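Local coordinates for protein SAR-endolysin (Enterobacteria phage P1, PDB 1XJU) that hydrolyses the beta-1,4-glycosidic bonds of host peptidoglycan once released from the inner membrane, so that the infected cell lyses and frees phage particles, at residues A[54-57]-A[58-61]; A[146-149]-A[150-153]; A[128-132]-A[133-137]; A[137-140]-A[141-145]. One frame throughout, in Å; residues are numbered along the deposited sequence.

Contact 1: residues A[54-57]-A[58-61]; sequences EKNI and LIAE
K55 and I59 meet one helical turn apart on the long helix 46-67 of the phage lysozyme fold, a worked example of how side chains four residues apart pair along an alpha-helix. Four consecutive i to i+4 backbone hydrogen bonds carry the contact: L58 N to E54 O, I59 N to K55 O, A60 N to N56 O, and E61 N to I57 O at 2.9 Å. The last is fairly straight, with an angle of 165° at the hydrogen.

Nonpolar contacts come next. CD1 of I59 reaches back along the helix and touches CG and CE of K55, each at 3.9 Å, so the aliphatic part of the lysine crosses the tip of the isoleucine. With K55 CG anti to the backbone N (chi1 166°), the chain runs extended past that methyl before bending at its last torsion. N56 lies alongside I59, pointing the same way, and brings OD1 to 3.8 Å from the same CD1.

The inner face differs in kind. I57 is buried and, with N56, packs on F86 of helix 75-88, which places this turn against the protein core. E61 crosses I57 obliquely, and its carboxylate is held by the N-terminal segment: OE2 accepts from R1 N, while OE1 is hydrogen-bonded to T2 OG1 and passes 4.1 Å from I57 CG2.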
loop_
_atom_site.group_PDB
_atom_site.type_symbol
_atom_site.label_atom_id
_atom_site.label_comp_id
_atom_site.label_asym_id
_atom_site.label_seq_id
_atom_site.Cartn_x
_atom_site.Cartn_y
_atom_site.Cartn_z
ATOM N N GLU A 54 3.890 -14.099 -3.502
ATOM C CA GLU A 54 3.238 -13.873 -4.800
ATOM C C GLU A 54 1.745 -13.789 -4.696
ATOM O O GLU A 54 1.124 -12.958 -5.380
ATOM C CB GLU A 54 3.644 -14.962 -5.800
ATOM C CG GLU A 54 5.072 -14.801 -6.193
ATOM C CD GLU A 54 5.286 -13.486 -6.931
ATOM O OE1 GLU A 54 4.375 -13.045 -7.663
ATOM O OE2 GLU A 54 6.312 -12.893 -6.710
ATOM N N LYS A 55 1.144 -14.609 -3.840
ATOM C CA LYS A 55 -0.281 -14.540 -3.597
ATOM C C LYS A 55 -0.632 -13.159 -3.080
ATOM O O LYS A 55 -1.671 -12.578 -3.483
ATOM C CB LYS A 55 -0.685 -15.634 -2.574
ATOM C CG LYS A 55 -2.111 -15.509 -1.915
ATOM C CD LYS A 55 -2.287 -16.282 -0.553
ATOM C CE LYS A 55 -3.747 -16.230 -0.019
ATOM N NZ LYS A 55 -4.618 -17.327 -0.530
ATOM N N ASN A 56 0.204 -12.619 -2.218
ATOM C CA ASN A 56 -0.099 -11.317 -1.656
ATOM C C ASN A 56 0.048 -10.204 -2.680
ATOM O O ASN A 56 -0.719 -9.233 -2.642
ATOM C CB ASN A 56 0.706 -11.062 -0.383
ATOM C CG ASN A 56 0.131 -11.784 0.821
ATOM O OD1 ASN A 56 -1.084 -11.849 0.995
ATOM N ND2 ASN A 56 1.007 -12.262 1.710
ATOM N N ILE A 57 0.965 -10.332 -3.607
ATOM C CA ILE A 57 1.027 -9.388 -4.744
ATOM C C ILE A 57 -0.256 -9.475 -5.563
ATOM O O ILE A 57 -0.834 -8.434 -5.906
ATOM C CB ILE A 57 2.255 -9.596 -5.588
ATOM C CG1 ILE A 57 3.515 -9.288 -4.771
ATOM C CG2 ILE A 57 2.225 -8.679 -6.837
ATOM C CD1 ILE A 57 4.816 -9.573 -5.473
ATOM N N LEU A 58 -0.767 -10.685 -5.814
ATOM C CA LEU A 58 -2.019 -10.852 -6.527
ATOM C C LEU A 58 -3.161 -10.232 -5.832
ATOM O O LEU A 58 -3.993 -9.583 -6.504
ATOM C CB LEU A 58 -2.307 -12.362 -6.776
ATOM C CG LEU A 58 -3.510 -12.695 -7.680
ATOM C CD1 LEU A 58 -3.301 -12.098 -9.054
ATOM C CD2 LEU A 58 -3.685 -14.189 -7.811
ATOM N N ILE A 59 -3.259 -10.386 -4.534
ATOM C CA ILE A 59 -4.287 -9.811 -3.757
ATOM C C ILE A 59 -4.228 -8.289 -3.793
ATOM O O ILE A 59 -5.262 -7.613 -3.897
ATOM C CB ILE A 59 -4.262 -10.330 -2.281
ATOM C CG1 ILE A 59 -4.687 -11.788 -2.217
ATOM C CG2 ILE A 59 -5.191 -9.550 -1.420
ATOM C CD1 ILE A 59 -4.376 -12.445 -0.905
ATOM N N ALA A 60 -3.035 -7.734 -3.768
ATOM C CA ALA A 60 -2.850 -6.297 -3.910
ATOM C C ALA A 60 -3.323 -5.798 -5.254
ATOM O O ALA A 60 -4.025 -4.782 -5.341
ATOM C CB ALA A 60 -1.393 -5.950 -3.640
ATOM N N GLU A 61 -2.963 -6.472 -6.327
ATOM C CA GLU A 61 -3.413 -6.105 -7.663
ATOM C C GLU A 61 -4.909 -6.172 -7.725
ATOM O O GLU A 61 -5.544 -5.291 -8.331
ATOM C CB GLU A 61 -2.771 -7.019 -8.731
ATOM C CG GLU A 61 -1.313 -6.787 -8.892
ATOM C CD GLU A 61 -0.681 -7.273 -10.184
ATOM O OE1 GLU A 61 0.558 -7.245 -10.249
ATOM O OE2 GLU A 61 -1.400 -7.570 -11.160
#

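Contact 2: residues A[146-149]-A[150-153]; sequences ERQL and CLTG
C150 joins the turn before it through its N, which donates to E146 O at 2.8 Å, near the C-terminal end of helix 137-151. Its SG stands anti to the backbone N (chi1 -167°) and forms the disulfide with C122, linking this helix to helix 118-123.

L151 follows, its N bonded to R147 O. Its CD1 lies 3.8 Å from R147 CG, the two side chains running side by side in the same direction, and 3.9 Å from Q148 OE1. That oxygen also accepts a hydrogen bond of 3.0 Å from R147 NE. The donor lies in the plane of the Q148 amide, though OE1 is tilted out of the guanidinium plane; the bond ties together the two side chains that both touch L151 CD1.

At T152 the helical pattern breaks. Its N donates to L149 O, three residues back, at 3.0 Å and from 59° out of the carbonyl plane, while OG1 turns back and donates to Q148 O at 2.8 Å. G153 follows with positive phi, in the loop beyond the helix.

The chemistry implies a last turn held by backbone and hydroxyl bonds within the chain segment and tied covalently to helix 118-123 through C122.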
loop_
_atom_site.group_PDB
_atom_site.type_symbol
_atom_site.label_atom_id
_atom_site.label_comp_id
_atom_site.label_asym_id
_atom_site.label_seq_id
_atom_site.Cartn_x
_atom_site.Cartn_y
_atom_site.Cartn_z
ATOM N N GLU A 146 6.881 5.592 -4.240
ATOM C CA GLU A 146 5.739 5.157 -5.015
ATOM C C GLU A 146 5.109 6.309 -5.774
ATOM O O GLU A 146 4.734 6.130 -6.959
ATOM C CB GLU A 146 4.687 4.486 -4.097
ATOM C CG GLU A 146 5.099 3.159 -3.498
ATOM C CD GLU A 146 4.198 2.751 -2.377
ATOM O OE1 GLU A 146 4.441 1.600 -1.833
ATOM O OE2 GLU A 146 3.371 3.552 -1.948
ATOM N N ARG A 147 4.971 7.461 -5.161
ATOM C CA ARG A 147 4.369 8.617 -5.815
ATOM C C ARG A 147 5.150 9.021 -7.048
ATOM O O ARG A 147 4.556 9.306 -8.076
ATOM C CB ARG A 147 4.234 9.759 -4.833
ATOM C CG ARG A 147 3.866 11.100 -5.441
ATOM C CD ARG A 147 3.888 12.235 -4.458
ATOM N NE ARG A 147 5.282 12.598 -4.153
ATOM C CZ ARG A 147 5.673 13.335 -3.094
ATOM N NH1 ARG A 147 6.973 13.517 -2.879
ATOM N NH2 ARG A 147 4.800 13.866 -2.238
ATOM N N GLN A 148 6.459 9.024 -6.973
ATOM C CA GLN A 148 7.233 9.399 -8.145
ATOM C C GLN A 148 7.084 8.404 -9.263
ATOM O O GLN A 148 7.006 8.843 -10.440
ATOM C CB GLN A 148 8.657 9.635 -7.754
ATOM C CG GLN A 148 8.799 10.877 -6.810
ATOM C CD GLN A 148 7.968 12.159 -7.234
ATOM O OE1 GLN A 148 6.995 12.535 -6.554
ATOM N NE2 GLN A 148 8.350 12.799 -8.353
ATOM N N LEU A 149 7.038 7.122 -8.958
ATOM C CA LEU A 149 6.727 6.153 -9.988
ATOM C C LEU A 149 5.345 6.409 -10.593
ATOM O O LEU A 149 5.184 6.481 -11.812
ATOM C CB LEU A 149 6.791 4.730 -9.440
ATOM C CG LEU A 149 6.295 3.656 -10.391
ATOM C CD1 LEU A 149 7.102 3.630 -11.697
ATOM C CD2 LEU A 149 6.369 2.274 -9.705
ATOM N N CYS A 150 4.365 6.579 -9.718
ATOM C CA CYS A 150 2.979 6.761 -10.089
ATOM C C CYS A 150 2.813 7.900 -11.087
ATOM O O CYS A 150 2.052 7.786 -12.053
ATOM C CB CYS A 150 2.240 7.019 -8.771
ATOM S SG CYS A 150 0.439 6.933 -8.765
ATOM N N LEU A 151 3.516 9.004 -10.855
ATOM C CA LEU A 151 3.370 10.216 -11.655
ATOM C C LEU A 151 4.135 10.143 -12.953
ATOM O O LEU A 151 3.938 11.027 -13.824
ATOM C CB LEU A 151 3.888 11.415 -10.881
ATOM C CG LEU A 151 3.079 11.821 -9.663
ATOM C CD1 LEU A 151 3.842 12.829 -8.822
ATOM C CD2 LEU A 151 1.769 12.371 -10.132
ATOM N N THR A 152 4.999 9.160 -13.142
ATOM C CA THR A 152 5.855 9.128 -14.340
ATOM C C THR A 152 5.008 8.848 -15.573
ATOM O O THR A 152 4.331 7.811 -15.680
ATOM C CB THR A 152 6.904 8.061 -14.172
ATOM O OG1 THR A 152 7.761 8.395 -13.056
ATOM C CG2 THR A 152 7.817 7.924 -15.397
ATOM N N GLY A 153 5.054 9.788 -16.508
ATOM C CA GLY A 153 4.191 9.799 -17.701
ATOM C C GLY A 153 2.925 10.604 -17.585
ATOM O O GLY A 153 2.218 10.824 -18.581
#

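Contact 3: residues A[128-132]-A[133-137]; sequences FVNSN and GVPLR
S131 and V134 pair across a tight beta hairpin, strands 130-131 and 134-135 joined by a type I' turn from S131 to V134. This is the two-residue connection with N132 and G133 at its corners, both at positive phi, a conformation that glycine adopts readily.

The firm part of the contact is the backbone ladder. S131 N donates to V134 O at 2.8 Å, and V134 N returns a bond to S131 O at 2.9 Å, the latter from well above the carbonyl plane. Beyond the non-hydrogen-bonded pair N130 and P135, L136 N reaches V129 O at 2.9 Å. Proline, which has no amide hydrogen, is accommodated at the position where none is required. V134 O also receives a CA-H...O contact from N130 CA at 3.2 Å. On the S131 side, CB of the serine meets CD1 of L136 at 3.7 Å; S131 packs further on W28 and L136 on Y21. V129, at the base, rests on K140 and R143 of helix 137-151, while L136 occupies the N-cap position of that helix, so the hairpin runs directly into it.

The looser side lies at the turn and on the N130-P135 face, where most residues are exposed. Next to the turn, on the S131 face, exposed V134 sets CB and CG2 against backbone oxygens; on the other face, N130 leans its amide across the partner strand. With CG beside its own backbone N (chi1 -75°), the asparagine sets OD1 3.2 Å from P135 CA, and ND2 only approaches G133 O, at 4.0 Å.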
loop_
_atom_site.group_PDB
_atom_site.type_symbol
_atom_site.label_atom_id
_atom_site.label_comp_id
_atom_site.label_asym_id
_atom_site.label_seq_id
_atom_site.Cartn_x
_atom_site.Cartn_y
_atom_site.Cartn_z
ATOM N N PHE A 128 -0.482 7.830 3.739
ATOM C CA PHE A 128 -0.492 6.535 4.436
ATOM C C PHE A 128 0.873 6.199 4.998
ATOM O O PHE A 128 1.622 5.435 4.400
ATOM C CB PHE A 128 -1.007 5.432 3.488
ATOM C CG PHE A 128 -2.368 5.753 2.941
ATOM C CD1 PHE A 128 -2.494 6.503 1.772
ATOM C CD2 PHE A 128 -3.515 5.475 3.675
ATOM C CE1 PHE A 128 -3.754 6.937 1.384
ATOM C CE2 PHE A 128 -4.735 5.880 3.273
ATOM C CZ PHE A 128 -4.845 6.620 2.128
ATOM N N VAL A 129 1.213 6.808 6.115
ATOM C CA VAL A 129 2.533 6.692 6.678
ATOM C C VAL A 129 2.517 6.236 8.121
ATOM O O VAL A 129 3.565 6.296 8.799
ATOM C CB VAL A 129 3.334 8.030 6.516
ATOM C CG1 VAL A 129 3.495 8.338 5.052
ATOM C CG2 VAL A 129 2.665 9.163 7.284
ATOM N N ASN A 130 1.380 5.707 8.571
ATOM C CA ASN A 130 1.198 5.279 9.960
ATOM C C ASN A 130 1.123 3.768 10.072
ATOM O O ASN A 130 0.623 3.083 9.167
ATOM C CB ASN A 130 -0.118 5.808 10.515
ATOM C CG ASN A 130 -0.105 7.279 10.838
ATOM O OD1 ASN A 130 0.904 7.960 10.705
ATOM N ND2 ASN A 130 -1.275 7.775 11.237
ATOM N N SER A 131 1.611 3.254 11.200
ATOM C CA SER A 131 1.323 1.865 11.579
ATOM C C SER A 131 0.804 1.866 12.970
ATOM O O SER A 131 1.454 2.409 13.847
ATOM C CB SER A 131 2.581 0.999 11.514
ATOM O OG SER A 131 2.310 -0.350 11.941
ATOM N N ASN A 132 -0.352 1.262 13.154
ATOM C CA ASN A 132 -1.030 1.266 14.431
ATOM C C ASN A 132 -1.165 2.691 14.955
ATOM O O ASN A 132 -1.036 2.915 16.141
ATOM C CB ASN A 132 -0.316 0.359 15.443
ATOM C CG ASN A 132 -1.194 0.028 16.638
ATOM O OD1 ASN A 132 -2.398 -0.195 16.482
ATOM N ND2 ASN A 132 -0.597 0.016 17.827
ATOM N N GLY A 133 -1.444 3.648 14.058
ATOM C CA GLY A 133 -1.611 5.045 14.448
ATOM C C GLY A 133 -0.344 5.822 14.727
ATOM O O GLY A 133 -0.430 7.000 15.071
ATOM N N VAL A 134 0.819 5.187 14.562
ATOM C CA VAL A 134 2.096 5.760 14.861
ATOM C C VAL A 134 2.761 6.138 13.551
ATOM O O VAL A 134 2.951 5.298 12.663
ATOM C CB VAL A 134 3.023 4.757 15.610
ATOM C CG1 VAL A 134 4.377 5.400 15.877
ATOM C CG2 VAL A 134 2.366 4.253 16.885
ATOM N N PRO A 135 3.130 7.397 13.392
ATOM C CA PRO A 135 3.798 7.835 12.150
ATOM C C PRO A 135 5.210 7.239 12.017
ATOM O O PRO A 135 5.943 7.196 13.027
ATOM C CB PRO A 135 3.925 9.351 12.313
ATOM C CG PRO A 135 3.710 9.602 13.758
ATOM C CD PRO A 135 2.991 8.471 14.400
ATOM N N LEU A 136 5.589 6.794 10.806
ATOM C CA LEU A 136 6.892 6.179 10.560
ATOM C C LEU A 136 7.620 6.783 9.379
ATOM O O LEU A 136 7.108 6.784 8.255
ATOM C CB LEU A 136 6.771 4.649 10.364
ATOM C CG LEU A 136 6.210 3.857 11.543
ATOM C CD1 LEU A 136 6.022 2.411 11.131
ATOM C CD2 LEU A 136 7.121 3.864 12.742
ATOM N N ARG A 137 8.837 7.251 9.611
ATOM C CA ARG A 137 9.652 7.784 8.512
ATOM C C ARG A 137 9.836 6.801 7.371
ATOM O O ARG A 137 9.774 7.191 6.185
ATOM C CB ARG A 137 11.016 8.220 9.025
ATOM C CG ARG A 137 11.979 8.590 7.934
ATOM C CD ARG A 137 13.352 9.117 8.460
ATOM N NE ARG A 137 14.238 9.567 7.383
ATOM C CZ ARG A 137 15.139 8.817 6.765
ATOM N NH1 ARG A 137 15.306 7.557 7.095
ATOM N NH2 ARG A 137 15.851 9.319 5.773
#

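Contact 4: residues A[137-140]-A[141-145]; sequences RGLK and IRREK
Extended torsions from CG to NE carry the R137 side chain outward from the first turn of helix 137-151, and chi4 of -92° then turns its guanidinium so that one face meets I141. I141 CD1 sits over the centre of that flat group, 3.5 Å from R137 CZ. The isoleucine's CG1 lies beside its own backbone N (chi1 -72°), which points the CD1 branch back toward the preceding turn.

Beneath these side chains the backbone is regular alpha-helix. I141 N, R142 N, R143 N and E144 N donate to the carbonyl oxygens of R137, G138, L139 and K140; the bond to G138 O is the longest of the four at 3.3 Å.

K140 and E144 cross along the outer side. E144 OE2 approaches the lysine's methylene chain, 3.4 Å from K140 CG, whereas K140 NZ remains 4.7 Å from that oxygen. A water spans the gap, accepting from K140 NZ at 2.9 Å and donating to E144 OE2 at 2.5 Å.

The inner side belongs to L139, R142 and R143. The L139 side chain lies beside that of R143, pointing the same way, with CD2 4.0 Å from NH2. Both arginines form salt bridges with E146, and R143 also hydrogen-bonds N87 OD1 through NH1 and, probably, F128 O through NH2.

The chemistry thus divides by side: outside, lysine and glutamate are linked through a water, their charged atoms not in direct contact; inside, E146 gathers two buried guanidinium groups and would be expected to offset only part of their combined charge.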
loop_
_atom_site.group_PDB
_atom_site.type_symbol
_atom_site.label_atom_id
_atom_site.label_comp_id
_atom_site.label_asym_id
_atom_site.label_seq_id
_atom_site.Cartn_x
_atom_site.Cartn_y
_atom_site.Cartn_z
ATOM N N ARG A 137 8.837 7.251 9.611
ATOM C CA ARG A 137 9.652 7.784 8.512
ATOM C C ARG A 137 9.836 6.801 7.371
ATOM O O ARG A 137 9.774 7.191 6.185
ATOM C CB ARG A 137 11.016 8.220 9.025
ATOM C CG ARG A 137 11.979 8.590 7.934
ATOM C CD ARG A 137 13.352 9.117 8.460
ATOM N NE ARG A 137 14.238 9.567 7.383
ATOM C CZ ARG A 137 15.139 8.817 6.765
ATOM N NH1 ARG A 137 15.306 7.557 7.095
ATOM N NH2 ARG A 137 15.851 9.319 5.773
ATOM N N GLY A 138 10.068 5.529 7.684
ATOM C CA GLY A 138 10.225 4.567 6.609
ATOM C C GLY A 138 9.015 4.449 5.716
ATOM O O GLY A 138 9.187 4.146 4.518
ATOM N N LEU A 139 7.833 4.630 6.273
ATOM C CA LEU A 139 6.628 4.610 5.435
ATOM C C LEU A 139 6.502 5.874 4.598
ATOM O O LEU A 139 6.106 5.830 3.418
ATOM C CB LEU A 139 5.367 4.372 6.227
ATOM C CG LEU A 139 5.249 2.976 6.865
ATOM C CD1 LEU A 139 3.972 3.002 7.732
ATOM C CD2 LEU A 139 5.232 1.853 5.821
ATOM N N LYS A 140 6.889 7.019 5.125
ATOM C CA LYS A 140 6.886 8.245 4.338
ATOM C C LYS A 140 7.810 8.137 3.134
ATOM O O LYS A 140 7.432 8.519 1.997
ATOM C CB LYS A 140 7.307 9.418 5.219
ATOM C CG LYS A 140 7.099 10.706 4.505
ATOM C CD LYS A 140 7.595 11.880 5.296
ATOM C CE LYS A 140 9.092 11.865 5.495
ATOM N NZ LYS A 140 9.586 13.241 5.999
ATOM N N ILE A 141 9.000 7.612 3.309
ATOM C CA ILE A 141 9.921 7.458 2.232
ATOM C C ILE A 141 9.352 6.555 1.131
ATOM O O ILE A 141 9.429 6.860 -0.084
ATOM C CB ILE A 141 11.237 6.866 2.758
ATOM C CG1 ILE A 141 12.004 7.876 3.579
ATOM C CG2 ILE A 141 12.093 6.464 1.593
ATOM C CD1 ILE A 141 13.213 7.232 4.275
ATOM N N ARG A 142 8.807 5.424 1.538
ATOM C CA ARG A 142 8.173 4.460 0.654
ATOM C C ARG A 142 7.083 5.133 -0.145
ATOM O O ARG A 142 7.032 4.914 -1.361
ATOM C CB ARG A 142 7.668 3.305 1.506
ATOM C CG ARG A 142 6.903 2.255 0.780
ATOM C CD ARG A 142 7.652 1.613 -0.351
ATOM N NE ARG A 142 6.866 0.456 -0.898
ATOM C CZ ARG A 142 6.908 -0.810 -0.482
ATOM N NH1 ARG A 142 7.859 -1.185 0.384
ATOM N NH2 ARG A 142 6.130 -1.746 -1.012
ATOM N N ARG A 143 6.182 5.815 0.519
ATOM C CA ARG A 143 5.068 6.483 -0.185
ATOM C C ARG A 143 5.571 7.490 -1.204
ATOM O O ARG A 143 4.994 7.625 -2.293
ATOM C CB ARG A 143 4.139 7.153 0.783
ATOM C CG ARG A 143 3.353 6.212 1.712
ATOM C CD ARG A 143 2.382 5.281 1.068
ATOM N NE ARG A 143 2.947 4.021 0.660
ATOM C CZ ARG A 143 3.160 3.006 1.498
ATOM N NH1 ARG A 143 3.592 1.865 1.039
ATOM N NH2 ARG A 143 2.955 3.171 2.801
ATOM N N GLU A 144 6.627 8.219 -0.874
ATOM C CA GLU A 144 7.161 9.223 -1.820
ATOM C C GLU A 144 7.788 8.569 -3.008
ATOM O O GLU A 144 7.622 9.027 -4.158
ATOM C CB GLU A 144 8.108 10.180 -1.091
ATOM C CG GLU A 144 7.385 11.002 -0.032
ATOM C CD GLU A 144 8.280 11.813 0.883
ATOM O OE1 GLU A 144 9.505 11.618 0.807
ATOM O OE2 GLU A 144 7.732 12.613 1.706
ATOM N N LYS A 145 8.478 7.471 -2.833
ATOM C CA LYS A 145 9.022 6.755 -3.947
ATOM C C LYS A 145 7.914 6.146 -4.838
ATOM O O LYS A 145 7.971 6.219 -6.078
ATOM C CB LYS A 145 9.961 5.637 -3.494
ATOM C CG LYS A 145 11.234 6.134 -2.897
ATOM C CD LYS A 145 12.121 5.054 -2.411
ATOM C CE LYS A 145 13.367 5.671 -1.783
ATOM N NZ LYS A 145 14.252 6.431 -2.705
HETATM O O HOH W 1 9.297 13.979 3.174
#

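From the N terminus, contact 1 comes first, a single stretch of helix 46-67 facing helix 75-88. The chain then passes through two further helices, a small hairpin and helices 108-114 and 118-123 before contact 3 closes the short loop of the second hairpin. Contact 4 begins at R137, which it shares with contact 3, and contact 2 follows directly on the same helix 137-151, joined to helix 118-123 by its disulfide. All four are in series; none nests or crosses. Contacts 3 and 4 also touch where L139 CD1 packs on the carbonyl oxygens of V129 and N130. Contact 1 stands across the chain's centre from both, with helix 75-88 touched by contacts 1, 2 and 4.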